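Local structure of D-psicose 3-epimerase (Agrobacterium tumefaciens, 2HK0) at residues 49-54 with 302-307; 42-47 with 291-296; 236-239 with 244-247; 32-37 with 264-269; 205-208 with 213-216. The protein catalyses the C3 epimerisation that interconverts the ketohexoses D-psicose and D-fructose, probably with the help of a bound metal ion. One frame throughout, in Å; residues are numbered along the deposited sequence.

Interaction 1. Residues 49-54 with 302-307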
# COMPACT_ATOMS: atom_id res chain seq x y z
N GLY A 49 -21.72 -11.57 -17.85
CA GLY A 49 -21.32 -10.20 -18.16
C GLY A 49 -19.93 -9.96 -18.73
O GLY A 49 -19.59 -8.83 -19.08
N PHE A 50 -19.12 -11.00 -18.83
CA PHE A 50 -17.78 -10.84 -19.38
C PHE A 50 -17.78 -10.55 -20.89
O PHE A 50 -18.65 -11.03 -21.61
CB PHE A 50 -16.94 -12.10 -19.11
CG PHE A 50 -16.59 -12.30 -17.64
CD1 PHE A 50 -15.44 -11.71 -17.09
CD2 PHE A 50 -17.41 -13.07 -16.81
CE1 PHE A 50 -15.11 -11.90 -15.74
CE2 PHE A 50 -17.08 -13.27 -15.45
CZ PHE A 50 -15.92 -12.67 -14.92
N ASP A 51 -16.80 -9.77 -21.35
CA ASP A 51 -16.66 -9.46 -22.77
C ASP A 51 -15.91 -10.62 -23.44
O ASP A 51 -16.05 -10.85 -24.63
CB ASP A 51 -15.78 -8.22 -22.96
CG ASP A 51 -16.29 -7.01 -22.18
OD1 ASP A 51 -17.45 -6.63 -22.38
OD2 ASP A 51 -15.50 -6.43 -21.38
N ILE A 52 -15.11 -11.34 -22.66
CA ILE A 52 -14.27 -12.41 -23.18
C ILE A 52 -14.22 -13.66 -22.31
O ILE A 52 -14.35 -13.60 -21.08
CB ILE A 52 -12.80 -11.90 -23.30
CG1 ILE A 52 -12.71 -10.77 -24.34
CG2 ILE A 52 -11.84 -13.05 -23.61
CD1 ILE A 52 -11.41 -10.04 -24.26
N ILE A 53 -14.02 -14.81 -22.96
CA ILE A 53 -13.81 -16.06 -22.24
C ILE A 53 -12.49 -16.57 -22.80
O ILE A 53 -12.30 -16.61 -24.01
CB ILE A 53 -14.93 -17.12 -22.47
CG1 ILE A 53 -14.55 -18.42 -21.75
CG2 ILE A 53 -15.14 -17.38 -23.95
CD1 ILE A 53 -15.64 -19.53 -21.80
N GLU A 54 -11.55 -16.89 -21.91
CA GLU A 54 -10.27 -17.39 -22.37
C GLU A 54 -10.31 -18.89 -22.24
O GLU A 54 -10.72 -19.43 -21.22
CB GLU A 54 -9.11 -16.83 -21.55
CG GLU A 54 -7.77 -17.39 -22.01
CD GLU A 54 -6.61 -16.42 -21.79
OE1 GLU A 54 -6.62 -15.34 -22.40
OE2 GLU A 54 -5.69 -16.73 -21.01
N PHE A 302 -15.74 -5.03 -10.03
CA PHE A 302 -14.62 -4.41 -9.34
C PHE A 302 -13.56 -4.04 -10.38
O PHE A 302 -13.05 -2.92 -10.40
CB PHE A 302 -14.03 -5.42 -8.32
CG PHE A 302 -12.75 -4.97 -7.67
CD1 PHE A 302 -12.77 -4.27 -6.46
CD2 PHE A 302 -11.52 -5.25 -8.25
CE1 PHE A 302 -11.58 -3.85 -5.85
CE2 PHE A 302 -10.33 -4.84 -7.66
CZ PHE A 302 -10.36 -4.14 -6.45
N SER A 303 -13.24 -4.97 -11.26
CA SER A 303 -12.21 -4.73 -12.26
C SER A 303 -12.55 -3.63 -13.24
O SER A 303 -11.70 -2.83 -13.61
CB SER A 303 -11.88 -6.01 -13.01
OG SER A 303 -11.36 -6.97 -12.12
N ARG A 304 -13.80 -3.57 -13.66
CA ARG A 304 -14.19 -2.52 -14.59
C ARG A 304 -14.13 -1.15 -13.92
O ARG A 304 -13.71 -0.17 -14.54
CB ARG A 304 -15.60 -2.79 -15.12
CG ARG A 304 -15.63 -3.89 -16.15
CD ARG A 304 -17.04 -4.25 -16.61
NE ARG A 304 -16.99 -5.07 -17.82
CZ ARG A 304 -17.92 -5.94 -18.18
NH1 ARG A 304 -18.99 -6.14 -17.42
NH2 ARG A 304 -17.78 -6.63 -19.32
N PHE A 305 -14.53 -1.10 -12.65
CA PHE A 305 -14.57 0.16 -11.89
C PHE A 305 -13.19 0.70 -11.49
O PHE A 305 -12.93 1.89 -11.60
CB PHE A 305 -15.46 -0.03 -10.64
CG PHE A 305 -15.70 1.25 -9.84
CD1 PHE A 305 -16.14 2.41 -10.47
CD2 PHE A 305 -15.52 1.27 -8.46
CE1 PHE A 305 -16.38 3.58 -9.73
CE2 PHE A 305 -15.76 2.43 -7.70
CZ PHE A 305 -16.19 3.58 -8.33
N VAL A 306 -12.30 -0.18 -11.05
CA VAL A 306 -10.97 0.22 -10.63
C VAL A 306 -9.95 0.21 -11.78
O VAL A 306 -9.03 1.02 -11.82
CB VAL A 306 -10.47 -0.73 -9.49
CG1 VAL A 306 -9.02 -0.43 -9.11
CG2 VAL A 306 -11.37 -0.58 -8.30
N LEU A 307 -10.11 -0.70 -12.73
CA LEU A 307 -9.14 -0.78 -13.82
C LEU A 307 -9.52 -0.03 -15.08
O LEU A 307 -8.66 0.55 -15.74
CB LEU A 307 -8.86 -2.24 -14.18
CG LEU A 307 -8.21 -3.07 -13.07
CD1 LEU A 307 -7.77 -4.42 -13.63
CD2 LEU A 307 -7.00 -2.32 -12.50
O HOH W 1 -15.66 -4.22 -19.73

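Interaction 2. Residues 42-47 with 291-296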
# COMPACT_ATOMS: atom_id res chain seq x y z
N ILE A 42 -19.07 -20.90 -22.83
CA ILE A 42 -19.24 -19.74 -23.69
C ILE A 42 -20.48 -18.95 -23.25
O ILE A 42 -20.41 -17.76 -22.93
CB ILE A 42 -19.42 -20.15 -25.16
CG1 ILE A 42 -18.18 -20.90 -25.67
CG2 ILE A 42 -19.71 -18.92 -26.00
CD1 ILE A 42 -17.00 -20.02 -25.92
N GLU A 43 -21.62 -19.64 -23.24
CA GLU A 43 -22.89 -19.04 -22.86
C GLU A 43 -22.92 -18.61 -21.39
O GLU A 43 -23.44 -17.55 -21.06
CB GLU A 43 -24.03 -20.05 -23.10
CG GLU A 43 -25.40 -19.47 -22.78
CD GLU A 43 -26.49 -20.54 -22.69
OE1 GLU A 43 -26.54 -21.41 -23.59
OE2 GLU A 43 -27.28 -20.49 -21.72
N LYS A 44 -22.37 -19.44 -20.51
CA LYS A 44 -22.36 -19.12 -19.09
C LYS A 44 -21.56 -17.86 -18.79
O LYS A 44 -22.03 -16.95 -18.10
CB LYS A 44 -21.77 -20.29 -18.30
CG LYS A 44 -21.84 -20.15 -16.79
CD LYS A 44 -20.65 -20.84 -16.14
CE LYS A 44 -21.02 -21.62 -14.90
NZ LYS A 44 -21.59 -20.84 -13.80
N VAL A 45 -20.33 -17.81 -19.30
CA VAL A 45 -19.47 -16.66 -19.07
C VAL A 45 -20.09 -15.39 -19.68
O VAL A 45 -20.05 -14.32 -19.07
CB VAL A 45 -18.05 -16.93 -19.66
CG1 VAL A 45 -17.21 -15.68 -19.63
CG2 VAL A 45 -17.39 -18.05 -18.84
N ALA A 46 -20.69 -15.52 -20.86
CA ALA A 46 -21.32 -14.36 -21.49
C ALA A 46 -22.46 -13.87 -20.59
O ALA A 46 -22.62 -12.67 -20.36
CB ALA A 46 -21.87 -14.73 -22.86
N LYS A 47 -23.25 -14.81 -20.06
CA LYS A 47 -24.36 -14.43 -19.20
C LYS A 47 -23.90 -13.73 -17.92
O LYS A 47 -24.65 -12.95 -17.35
CB LYS A 47 -25.19 -15.66 -18.82
CG LYS A 47 -25.87 -16.37 -19.99
CD LYS A 47 -27.03 -15.56 -20.57
CE LYS A 47 -27.81 -16.42 -21.57
NZ LYS A 47 -28.22 -17.73 -20.97
N LYS A 291 -22.01 -19.45 -5.69
CA LYS A 291 -21.13 -18.52 -5.00
C LYS A 291 -19.92 -18.24 -5.92
O LYS A 291 -19.44 -17.11 -5.99
CB LYS A 291 -20.69 -19.08 -3.65
CG LYS A 291 -19.79 -18.14 -2.82
CD LYS A 291 -20.38 -16.76 -2.71
CE LYS A 291 -19.76 -15.97 -1.55
NZ LYS A 291 -18.28 -16.01 -1.59
N MSE A 292 -19.44 -19.26 -6.63
CA MSE A 292 -18.31 -19.07 -7.55
C MSE A 292 -18.67 -18.02 -8.61
O MSE A 292 -17.85 -17.17 -8.96
CB MSE A 292 -17.96 -20.40 -8.21
CG MSE A 292 -17.36 -21.44 -7.26
SE MSE A 292 -15.51 -20.98 -6.77
CE MSE A 292 -14.69 -21.64 -8.43
N ASP A 293 -19.89 -18.09 -9.12
CA ASP A 293 -20.40 -17.14 -10.12
C ASP A 293 -20.47 -15.74 -9.56
O ASP A 293 -20.14 -14.75 -10.23
CB ASP A 293 -21.80 -17.55 -10.59
CG ASP A 293 -21.80 -18.78 -11.47
OD1 ASP A 293 -20.71 -19.30 -11.83
OD2 ASP A 293 -22.91 -19.24 -11.81
N GLU A 294 -20.95 -15.65 -8.32
CA GLU A 294 -21.11 -14.37 -7.63
C GLU A 294 -19.74 -13.70 -7.44
O GLU A 294 -19.58 -12.51 -7.69
CB GLU A 294 -21.79 -14.61 -6.28
CG GLU A 294 -22.17 -13.36 -5.50
CD GLU A 294 -22.58 -13.69 -4.07
OE1 GLU A 294 -23.37 -14.65 -3.88
OE2 GLU A 294 -22.10 -13.01 -3.13
N ASP A 295 -18.74 -14.46 -6.99
CA ASP A 295 -17.40 -13.91 -6.82
C ASP A 295 -16.89 -13.42 -8.19
O ASP A 295 -16.34 -12.33 -8.30
CB ASP A 295 -16.43 -14.96 -6.27
CG ASP A 295 -16.59 -15.19 -4.78
OD1 ASP A 295 -17.17 -14.33 -4.09
OD2 ASP A 295 -16.11 -16.23 -4.29
N ALA A 296 -17.08 -14.23 -9.23
CA ALA A 296 -16.65 -13.86 -10.58
C ALA A 296 -17.34 -12.57 -11.01
O ALA A 296 -16.70 -11.63 -11.49
CB ALA A 296 -16.96 -14.99 -11.56

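Interaction 3. Residues 236-239 with 244-247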
# COMPACT_ATOMS: atom_id res chain seq x y z
N ARG A 236 -6.89 -15.70 -5.74
CA ARG A 236 -8.32 -15.50 -5.56
C ARG A 236 -8.72 -14.48 -6.63
O ARG A 236 -7.86 -13.86 -7.26
CB ARG A 236 -8.62 -14.94 -4.18
CG ARG A 236 -8.44 -15.96 -3.04
CD ARG A 236 -8.59 -15.25 -1.70
NE ARG A 236 -7.44 -14.38 -1.52
CZ ARG A 236 -7.39 -13.36 -0.68
NH1 ARG A 236 -8.44 -13.06 0.09
NH2 ARG A 236 -6.27 -12.64 -0.59
N VAL A 237 -10.02 -14.30 -6.83
CA VAL A 237 -10.49 -13.36 -7.83
C VAL A 237 -10.11 -11.95 -7.43
O VAL A 237 -10.00 -11.62 -6.25
CB VAL A 237 -12.02 -13.43 -8.00
CG1 VAL A 237 -12.45 -14.86 -8.32
CG2 VAL A 237 -12.70 -12.94 -6.75
N PRO A 238 -9.87 -11.09 -8.42
CA PRO A 238 -9.49 -9.70 -8.17
C PRO A 238 -10.48 -8.98 -7.26
O PRO A 238 -11.70 -9.08 -7.43
CB PRO A 238 -9.46 -9.10 -9.57
CG PRO A 238 -9.00 -10.28 -10.42
CD PRO A 238 -9.86 -11.40 -9.86
N GLY A 239 -9.95 -8.26 -6.28
CA GLY A 239 -10.80 -7.53 -5.35
C GLY A 239 -10.90 -8.19 -3.98
O GLY A 239 -11.32 -7.54 -3.01
N PRO A 244 -2.22 -4.05 -5.47
CA PRO A 244 -2.42 -2.60 -5.60
C PRO A 244 -3.22 -2.26 -6.87
O PRO A 244 -2.71 -1.65 -7.81
CB PRO A 244 -0.99 -2.04 -5.66
CG PRO A 244 -0.08 -3.23 -5.43
CD PRO A 244 -0.85 -4.43 -5.85
N TRP A 245 -4.49 -2.64 -6.87
CA TRP A 245 -5.35 -2.43 -8.01
C TRP A 245 -5.39 -1.01 -8.56
O TRP A 245 -5.37 -0.82 -9.77
CB TRP A 245 -6.76 -2.95 -7.68
CG TRP A 245 -6.76 -4.43 -7.41
CD1 TRP A 245 -7.06 -5.06 -6.23
CD2 TRP A 245 -6.37 -5.47 -8.32
NE1 TRP A 245 -6.89 -6.42 -6.35
CE2 TRP A 245 -6.46 -6.70 -7.62
CE3 TRP A 245 -5.96 -5.48 -9.67
CZ2 TRP A 245 -6.15 -7.93 -8.22
CZ3 TRP A 245 -5.65 -6.69 -10.26
CH2 TRP A 245 -5.75 -7.91 -9.54
N HIS A 246 -5.43 -0.02 -7.68
CA HIS A 246 -5.46 1.36 -8.12
C HIS A 246 -4.20 1.73 -8.90
O HIS A 246 -4.27 2.37 -9.96
CB HIS A 246 -5.66 2.28 -6.91
CG HIS A 246 -5.71 3.74 -7.27
ND1 HIS A 246 -4.65 4.59 -7.08
CD2 HIS A 246 -6.69 4.49 -7.83
CE1 HIS A 246 -4.97 5.80 -7.50
NE2 HIS A 246 -6.20 5.77 -7.96
N GLU A 247 -3.04 1.33 -8.39
CA GLU A 247 -1.76 1.60 -9.06
C GLU A 247 -1.73 0.90 -10.44
O GLU A 247 -1.27 1.46 -11.44
CB GLU A 247 -0.61 1.07 -8.20
CG GLU A 247 0.78 1.32 -8.79
CD GLU A 247 1.89 0.63 -8.02
OE1 GLU A 247 1.74 0.49 -6.79
OE2 GLU A 247 2.90 0.23 -8.62

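Interaction 4. Residues 32-37 with 264-269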
# COMPACT_ATOMS: atom_id res chain seq x y z
N HIS A 32 -11.82 -28.79 -12.27
CA HIS A 32 -10.75 -29.43 -11.50
C HIS A 32 -9.80 -30.15 -12.43
O HIS A 32 -8.71 -30.55 -12.03
CB HIS A 32 -11.33 -30.45 -10.52
CG HIS A 32 -12.34 -29.88 -9.58
ND1 HIS A 32 -12.05 -28.83 -8.73
CD2 HIS A 32 -13.63 -30.20 -9.36
CE1 HIS A 32 -13.13 -28.53 -8.03
NE2 HIS A 32 -14.10 -29.35 -8.39
N GLU A 33 -10.22 -30.33 -13.67
CA GLU A 33 -9.43 -31.03 -14.67
C GLU A 33 -9.25 -30.15 -15.92
O GLU A 33 -10.18 -29.44 -16.33
CB GLU A 33 -10.16 -32.32 -15.07
CG GLU A 33 -9.33 -33.57 -15.00
CD GLU A 33 -8.86 -33.89 -13.60
OE1 GLU A 33 -9.70 -33.97 -12.68
OE2 GLU A 33 -7.64 -34.07 -13.43
N TRP A 34 -8.06 -30.18 -16.52
CA TRP A 34 -7.82 -29.38 -17.72
C TRP A 34 -8.62 -29.97 -18.89
O TRP A 34 -8.88 -29.29 -19.88
CB TRP A 34 -6.33 -29.40 -18.11
CG TRP A 34 -5.38 -28.85 -17.08
CD1 TRP A 34 -4.37 -29.53 -16.45
CD2 TRP A 34 -5.30 -27.50 -16.61
NE1 TRP A 34 -3.68 -28.69 -15.62
CE2 TRP A 34 -4.22 -27.44 -15.69
CE3 TRP A 34 -6.03 -26.33 -16.87
CZ2 TRP A 34 -3.86 -26.26 -15.04
CZ3 TRP A 34 -5.67 -25.15 -16.21
CH2 TRP A 34 -4.59 -25.13 -15.30
N SER A 35 -9.01 -31.23 -18.75
CA SER A 35 -9.76 -31.94 -19.79
C SER A 35 -11.22 -31.51 -19.93
O SER A 35 -11.88 -31.86 -20.91
CB SER A 35 -9.70 -33.45 -19.52
OG SER A 35 -10.39 -33.78 -18.33
N ALA A 36 -11.75 -30.78 -18.96
CA ALA A 36 -13.14 -30.33 -19.04
C ALA A 36 -13.32 -29.42 -20.27
O ALA A 36 -12.56 -28.47 -20.46
CB ALA A 36 -13.53 -29.59 -17.77
N LYS A 37 -14.33 -29.72 -21.09
CA LYS A 37 -14.60 -28.94 -22.29
C LYS A 37 -15.13 -27.55 -21.98
O LYS A 37 -15.92 -27.36 -21.04
CB LYS A 37 -15.60 -29.67 -23.19
CG LYS A 37 -15.04 -30.94 -23.80
CD LYS A 37 -16.07 -31.60 -24.71
CE LYS A 37 -15.55 -32.90 -25.28
NZ LYS A 37 -16.67 -33.73 -25.83
N GLU A 264 -7.63 -14.87 -13.88
CA GLU A 264 -7.26 -16.28 -13.93
C GLU A 264 -7.24 -16.83 -12.50
O GLU A 264 -6.20 -17.20 -11.97
CB GLU A 264 -5.87 -16.36 -14.57
CG GLU A 264 -5.30 -17.75 -14.77
CD GLU A 264 -3.90 -17.68 -15.37
OE1 GLU A 264 -3.08 -16.88 -14.87
OE2 GLU A 264 -3.61 -18.42 -16.34
N PRO A 265 -8.41 -16.89 -11.87
CA PRO A 265 -8.43 -17.40 -10.50
C PRO A 265 -8.42 -18.92 -10.37
O PRO A 265 -9.04 -19.64 -11.15
CB PRO A 265 -9.69 -16.76 -9.91
CG PRO A 265 -10.63 -16.70 -11.11
CD PRO A 265 -9.75 -16.43 -12.31
N PHE A 266 -7.69 -19.40 -9.38
CA PHE A 266 -7.60 -20.83 -9.11
C PHE A 266 -7.76 -20.94 -7.59
O PHE A 266 -6.82 -20.70 -6.82
CB PHE A 266 -6.23 -21.37 -9.55
CG PHE A 266 -6.04 -21.43 -11.06
CD1 PHE A 266 -6.73 -22.37 -11.82
CD2 PHE A 266 -5.13 -20.58 -11.70
CE1 PHE A 266 -6.52 -22.47 -13.22
CE2 PHE A 266 -4.91 -20.66 -13.07
CZ PHE A 266 -5.61 -21.61 -13.84
N VAL A 267 -8.97 -21.30 -7.16
CA VAL A 267 -9.28 -21.38 -5.75
C VAL A 267 -9.80 -22.76 -5.28
O VAL A 267 -10.13 -22.93 -4.11
CB VAL A 267 -10.34 -20.30 -5.38
CG1 VAL A 267 -9.79 -18.88 -5.71
CG2 VAL A 267 -11.63 -20.55 -6.14
N LYS A 268 -9.84 -23.74 -6.19
CA LYS A 268 -10.31 -25.08 -5.84
C LYS A 268 -9.22 -26.15 -5.81
O LYS A 268 -8.43 -26.28 -6.75
CB LYS A 268 -11.41 -25.51 -6.82
CG LYS A 268 -12.71 -24.72 -6.67
CD LYS A 268 -13.41 -25.03 -5.35
CE LYS A 268 -14.76 -24.31 -5.23
NZ LYS A 268 -15.56 -24.70 -4.01
N THR A 269 -9.18 -26.92 -4.72
CA THR A 269 -8.21 -28.00 -4.57
C THR A 269 -8.68 -29.20 -5.36
O THR A 269 -9.86 -29.28 -5.72
CB THR A 269 -8.09 -28.50 -3.13
OG1 THR A 269 -9.30 -29.20 -2.80
CG2 THR A 269 -7.88 -27.35 -2.15
O HOH W 2 -9.10 -28.06 -8.73

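Interaction 5. Residues 205-208 with 213-216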
# COMPACT_ATOMS: atom_id res chain seq x y z
N PHE A 205 -0.19 -12.23 -10.67
CA PHE A 205 0.31 -13.27 -9.78
C PHE A 205 1.84 -13.40 -9.88
O PHE A 205 2.53 -13.54 -8.85
CB PHE A 205 -0.35 -14.62 -10.12
CG PHE A 205 0.26 -15.81 -9.39
CD1 PHE A 205 0.08 -15.98 -8.01
CD2 PHE A 205 1.01 -16.77 -10.08
CE1 PHE A 205 0.65 -17.08 -7.33
CE2 PHE A 205 1.58 -17.87 -9.41
CZ PHE A 205 1.39 -18.02 -8.03
N HIS A 206 2.36 -13.33 -11.10
CA HIS A 206 3.79 -13.48 -11.33
C HIS A 206 4.53 -12.20 -11.01
O HIS A 206 5.63 -12.22 -10.45
CB HIS A 206 4.04 -13.91 -12.78
CG HIS A 206 3.38 -15.21 -13.14
ND1 HIS A 206 3.72 -16.40 -12.53
CD2 HIS A 206 2.41 -15.51 -14.03
CE1 HIS A 206 2.97 -17.37 -13.03
NE2 HIS A 206 2.17 -16.86 -13.94
N MSE A 207 3.93 -11.07 -11.37
CA MSE A 207 4.54 -9.78 -11.07
C MSE A 207 4.71 -9.62 -9.55
O MSE A 207 5.70 -9.06 -9.08
CB MSE A 207 3.65 -8.64 -11.58
CG MSE A 207 3.46 -8.56 -13.07
SE MSE A 207 2.27 -7.04 -13.45
CE MSE A 207 0.64 -7.92 -13.57
N ASN A 208 3.73 -10.13 -8.79
CA ASN A 208 3.75 -10.02 -7.33
C ASN A 208 5.02 -10.61 -6.74
O ASN A 208 5.50 -10.16 -5.70
CB ASN A 208 2.53 -10.72 -6.72
CG ASN A 208 2.43 -10.49 -5.22
OD1 ASN A 208 2.29 -9.35 -4.77
ND2 ASN A 208 2.51 -11.56 -4.43
N SER A 213 8.24 -3.04 -9.01
CA SER A 213 7.04 -2.18 -8.97
C SER A 213 6.02 -2.58 -10.05
O SER A 213 6.39 -2.72 -11.21
CB SER A 213 7.46 -0.71 -9.17
OG SER A 213 6.34 0.09 -9.52
N PHE A 214 4.76 -2.73 -9.66
CA PHE A 214 3.71 -3.12 -10.61
C PHE A 214 3.53 -2.04 -11.68
O PHE A 214 3.49 -2.33 -12.89
CB PHE A 214 2.36 -3.34 -9.90
CG PHE A 214 2.32 -4.56 -9.02
CD1 PHE A 214 2.71 -4.49 -7.68
CD2 PHE A 214 1.89 -5.79 -9.52
CE1 PHE A 214 2.67 -5.62 -6.86
CE2 PHE A 214 1.85 -6.92 -8.70
CZ PHE A 214 2.24 -6.83 -7.37
N GLY A 215 3.42 -0.78 -11.24
CA GLY A 215 3.27 0.31 -12.17
C GLY A 215 4.46 0.41 -13.11
O GLY A 215 4.29 0.62 -14.32
N ASP A 216 5.66 0.28 -12.57
CA ASP A 216 6.86 0.37 -13.39
C ASP A 216 6.95 -0.75 -14.40
O ASP A 216 7.38 -0.52 -15.53
CB ASP A 216 8.13 0.35 -12.53
CG ASP A 216 8.46 1.72 -11.93
OD1 ASP A 216 7.77 2.72 -12.24
OD2 ASP A 216 9.42 1.79 -11.13

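Interaction 1. Residues 49-54 with 302-307
R304 reaches out from helix 289-307 to the turn that leads into strand 52-56, and its guanidinium carries nearly the whole contact. The charged part is a salt bridge: NH2 of R304 lies 3.1 Å from OD1 of D51, and it gives a hydrogen bond to OD2 of D51 at 3.1 Å. That bond is nearly straight (168°) and OD2 sits in the guanidinium plane, yet the nitrogen comes down from above the carboxylate, since the two flat groups are turned 50° against each other. A coplanar, two-nitrogen pairing is therefore absent; one nitrogen faces both oxygens.

The backbone bonds lie on the NH1/NH2 edge of the guanidinium, while OD2 of D51 meets NH2 from the NE side. NH2 of R304 gives to O of G49 at 2.9 Å, and NH1 of R304 adds a weak bond to O of G49 at 3.2 Å, which leaves that carbonyl oxygen in the fork of the terminal nitrogens. An extended chain from CG to NE lets the arginine span the distance.

Water supplies the third kind of contact. A water donates to OD2 of D51 at 2.8 Å and lies beside NE of R304, though its separation from NE is doubtfully short. OD2 also accepts from the backbone N of H23, which gives the carboxylate a further partner, in the neighbouring strand 22-26.

G49, with positive phi, closes helix 39-47 in a Schellman motif. The last helix of the (beta/alpha)8 barrel is thus tied to the first alpha-to-beta turn, at the N-terminal end of the strands, where a TIM barrel joins its last unit to its first.

Interaction 2. Residues 42-47 with 291-296
K44 and D293 form a salt bridge between two outer helices of the TIM barrel, 39-47 and 289-307, the first long helix and the last, and this single pair makes up the contact. The two side chains approach from opposite directions and meet at their charged ends. D293 has its CB turned toward the other helix and needs little reach; K44 starts off to one side and has to bend. Its CG is anti to the backbone N (chi1 -174°), and further bends along the chain swing the ammonium round to the carboxylate.

The ammonium sits close to both oxygens but favours one, and it lies near the carboxylate plane, on the syn side of OD1. Around the pair, the indole of W30 makes a cation-pi contact with K44 and gives a weak hydrogen bond from NE1 to OD1 of D293, so one tryptophan attends both charges. Both charged residues are partly exposed.

Each helix also carries a salt bridge of its own one turn apart. On helix 39-47, NZ of K47 binds OE2 of E43 at 3.0 Å; on helix 289-307, NZ of K291 binds OD1 of D295 at 3.2 Å, an oxygen that K240 also pairs with. Between the helices, NZ of K44 lies 2.7 Å from OD1 of D293 and 2.9 Å from OD2 of D293.

Interaction 3. Residues 236-239 with 244-247
P238 and W245 make the tight part of this contact, in which the loop 236-239 rests against the indole at the start of helix 245-254. CB of P238 is 3.8 Å from CZ2 of W245 and 3.9 Å from CH2 of W245. It forms an off-centre CH-pi contact, 4.2 Å from the centroid of the six-membered ring and 30° off its normal. The pyrrole end meets backbone instead: NE1 of W245 is 3.6 Å from N of G239. Both nitrogens give a hydrogen bond to OE2 of E232, so one carboxylate oxygen ties the loop to the helix. F302 of helix 289-307 packs edge-to-face on the indole as well.

R236, P244, H246 and E247, outside this buried patch, are partly exposed. Two of them have partners in the assembly: NE2 of H246 bonds D212 of a third subunit, and NH1 of R236 makes a salt bridge with D212 of a fourth.

The chemistry is mixed but economical. The proline and indole carbons give apolar packing, while the two N-H groups, both donors and so not a pair for each other, are both satisfied by OE2 of E232.

Interaction 4. Residues 32-37 with 264-269
O of K268 accepts a hydrogen bond from a water at 2.7 Å, and the same water lies 3.0 Å from ND1 of H32, hydrogen-bonded to it in the plane of the imidazole. The water thus bridges the two loops where their side chains also touch: CB of K268 meets the imidazole edge, 3.7 Å from CE1 of H32. K268 then turns its chain away at chi2 (-68°), carrying NZ off to S284 and the backbone O of A287.

A second, apolar patch lies deeper. CH2 of W34 is 3.9 Å from CE1 of F266 and equally far from CZ of F266, with the ring planes at 79°. The outer corner of the indole thus meets the far end of the phenyl ring. NE1 of W34 bonds OD2 of D276, which holds the indole at its other end.

Both loops follow barrel strands, 22-26 and 260-263, the first and the last, which lie side by side where the sheet closes. They sit at the C-terminal end of the barrel, the end at which TIM-barrel enzymes keep their active sites. Y26 of strand 22-26 and I273 of helix 271-276 pack on both W34 and F266, while helix 289-307 sends M292 against K268.

Interaction 5. Residues 205-208 with 213-216
F214 reaches from the first turn of helix 214-221 to helix 204-210, where M207 and N208 receive its ring. From CB, the first torsion (chi1 -70°) sets CG anti to the carbonyl carbon and sends the ring across the gap. CD2 of F214 comes first, 3.9 Å from CB of M207 and 4.1 Å from SE of M207, a selenomethionine. CE2 of F214 follows, 3.8 Å from CB of M207 and 3.7 Å from the backbone N of N208. At the far end CZ of F214 lies 3.5 Å from CA of N208 and 3.6 Å from OD1 of N208. On the other flank CD1 touches P244. The selenium lies well off the ring normal, making an oblique Met-aromatic contact.

The amide of N208 and the phenyl plane are only 26° apart, and OD1 meets the ring at its edge, in plane. ND2 of N208 bonds the backbone O of N208 of a fourth subunit, so the residue at the ring's far edge also serves the tetramer. At the start of the second helix, OG of S213 caps D216 N through a nearly straight bond of 3.1 Å.

The contact is therefore mainly apolar packing of one ring in a buried corner between consecutive helices of the barrel. A slightly polarised ring edge turned to an amide oxygen probably adds a weak electrostatic attraction.

How the interactions relate
Interactions 3 and 5 are buried, interaction 1 partly so, and interactions 2 and 4 lie at the surface. The buried pair relies on aromatic packing, W245 or F214 against its neighbours, and the two meet where E247 probably bonds G215 N and P244 packs on F214. Charge dominates interactions 1 and 2, which share helix 289-307 and touch through F50 and V45. Interaction 4 instead mixes a water bridge with aromatic contact at the opposite, C-terminal end of the barrel from interaction 1, and it reaches interaction 2 through M292. Interactions 1, 2 and 4 join distant parts of the chain where the barrel closes; 3 and 5 span short loops near other subunits.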